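PDB 3H9P: putative triphosphoribosyl-dephospho-coA synthase from Archaeoglobus fulgidus DSM 4304, which is of uncertain function but may, like its family, bind ATP and act as a triphosphoribosyl-dephospho-CoA synthase. Local coordinates for residues A[89-92]-A[93-96]. Residues are numbered along the deposited sequence; the frame is centred on the assembly and turned at random.
Sequences RTDF and RDSL
The side chains of Asp91 and Asp94 each accept from the other's backbone N. Asp91 N donates to Asp94 OD2 over 2.9 Å, nearly straight at 165°; the oxygen accepts through its anti lone pair. In return Asp91 OD1 takes two weak bonds, from Arg93 N at 3.1 Å and from Asp94 N at 3.4 Å. With CG between its backbone N and carbonyl carbon (chi1 69°), Asp91 brings OD1 to the amides of the first helical turn. The exchange brings Asp91 OD1 within 3.2 Å of Asp94 OD2, two acceptors whose like charges are probably offset by the amides around them. Thr90 CB packs against the same Asp94 oxygen.

One residue on, the Phe92 ring carries Arg93 CG over one face, off-centre, in a CH-pi contact 4.1 Å from the centroid. Leu96 CD1 meets the ring edge in plane, 3.6 Å from Phe92 CD2. Without the ring, as with an alanine at Phe92, Arg93 CG and Leu96 CD1 would probably lose their shared apolar neighbour. Leu96 N bonds Phe92 O at 3.0 Å, an early turn of the helix.

Further out, Asp94 OD1 accepts from Gly37 N, and Thr90 OG1 bonds Leu87 O and Leu133 N. Phe92 also touches Ile126 of helix 118-129. The arrangement is a capping box, with Asp91 as N-cap, starting helix 92-105 at the surface of this all-helical protein.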
loop_
_atom_site.group_PDB
_atom_site.type_symbol
_atom_site.label_atom_id
_atom_site.label_comp_id
_atom_site.label_asym_id
_atom_site.label_seq_id
_atom_site.Cartn_x
_atom_site.Cartn_y
_atom_site.Cartn_z
ATOM N N ARG A 89 -2.543 -2.807 -23.550
ATOM C CA ARG A 89 -3.458 -3.718 -24.250
ATOM C C ARG A 89 -3.638 -5.032 -23.490
ATOM O O ARG A 89 -4.206 -5.976 -24.033
ATOM C CB ARG A 89 -2.973 -4.019 -25.678
ATOM C CG ARG A 89 -3.067 -2.867 -26.660
ATOM C CD ARG A 89 -2.116 -3.058 -27.827
ATOM N NE ARG A 89 -1.905 -1.773 -28.490
ATOM C CZ ARG A 89 -2.679 -1.280 -29.461
ATOM N NH1 ARG A 89 -3.710 -1.988 -29.935
ATOM N NH2 ARG A 89 -2.416 -0.079 -29.977
ATOM N N THR A 90 -3.128 -5.116 -22.267
ATOM C CA THR A 90 -3.316 -6.320 -21.449
ATOM C C THR A 90 -4.779 -6.357 -21.045
ATOM O O THR A 90 -5.507 -5.428 -21.348
ATOM C CB THR A 90 -2.470 -6.298 -20.152
ATOM O OG1 THR A 90 -2.721 -5.072 -19.445
ATOM C CG2 THR A 90 -0.976 -6.441 -20.478
ATOM N N ASP A 91 -5.223 -7.425 -20.391
ATOM C CA ASP A 91 -6.575 -7.440 -19.803
ATOM C C ASP A 91 -6.505 -7.862 -18.315
ATOM O O ASP A 91 -5.395 -7.962 -17.749
ATOM C CB ASP A 91 -7.519 -8.308 -20.629
ATOM C CG ASP A 91 -7.189 -9.764 -20.534
ATOM O OD1 ASP A 91 -6.292 -10.121 -19.741
ATOM O OD2 ASP A 91 -7.814 -10.565 -21.260
ATOM N N PHE A 92 -7.660 -8.106 -17.695
ATOM C CA PHE A 92 -7.733 -8.338 -16.237
ATOM C C PHE A 92 -7.091 -9.654 -15.848
ATOM O O PHE A 92 -6.573 -9.801 -14.742
ATOM C CB PHE A 92 -9.172 -8.240 -15.683
ATOM C CG PHE A 92 -10.055 -9.416 -16.048
ATOM C CD1 PHE A 92 -10.920 -9.335 -17.119
ATOM C CD2 PHE A 92 -10.022 -10.594 -15.314
ATOM C CE1 PHE A 92 -11.755 -10.418 -17.463
ATOM C CE2 PHE A 92 -10.834 -11.664 -15.647
ATOM C CZ PHE A 92 -11.707 -11.579 -16.726
ATOM N N ARG A 93 -7.082 -10.605 -16.773
ATOM C CA ARG A 93 -6.409 -11.863 -16.523
ATOM C C ARG A 93 -4.915 -11.666 -16.318
ATOM O O ARG A 93 -4.300 -12.402 -15.543
ATOM C CB ARG A 93 -6.666 -12.835 -17.644
ATOM C CG ARG A 93 -8.132 -13.149 -17.828
ATOM C CD ARG A 93 -8.287 -14.451 -18.530
ATOM N NE ARG A 93 -9.627 -14.995 -18.321
ATOM C CZ ARG A 93 -10.035 -16.162 -18.804
ATOM N NH1 ARG A 93 -9.199 -16.907 -19.538
ATOM N NH2 ARG A 93 -11.271 -16.580 -18.555
ATOM N N ASP A 94 -4.327 -10.663 -16.962
ATOM C CA ASP A 94 -2.902 -10.375 -16.716
ATOM C C ASP A 94 -2.659 -9.883 -15.296
ATOM O O ASP A 94 -1.684 -10.253 -14.644
ATOM C CB ASP A 94 -2.369 -9.348 -17.711
ATOM C CG ASP A 94 -2.314 -9.895 -19.108
ATOM O OD1 ASP A 94 -1.461 -10.806 -19.306
ATOM O OD2 ASP A 94 -3.144 -9.457 -19.980
ATOM N N SER A 95 -3.559 -9.037 -14.830
ATOM C CA SER A 95 -3.567 -8.585 -13.441
ATOM C C SER A 95 -3.665 -9.713 -12.439
ATOM O O SER A 95 -2.933 -9.731 -11.460
ATOM C CB SER A 95 -4.746 -7.649 -13.246
ATOM O OG SER A 95 -4.404 -6.418 -13.814
ATOM N N LEU A 96 -4.569 -10.649 -12.721
ATOM C CA LEU A 96 -4.823 -11.808 -11.876
ATOM C C LEU A 96 -3.590 -12.735 -11.812
ATOM O O LEU A 96 -3.193 -13.174 -10.732
ATOM C CB LEU A 96 -6.078 -12.575 -12.386
ATOM C CG LEU A 96 -7.444 -11.906 -12.175
ATOM C CD1 LEU A 96 -8.637 -12.717 -12.758
ATOM C CD2 LEU A 96 -7.700 -11.637 -10.690
#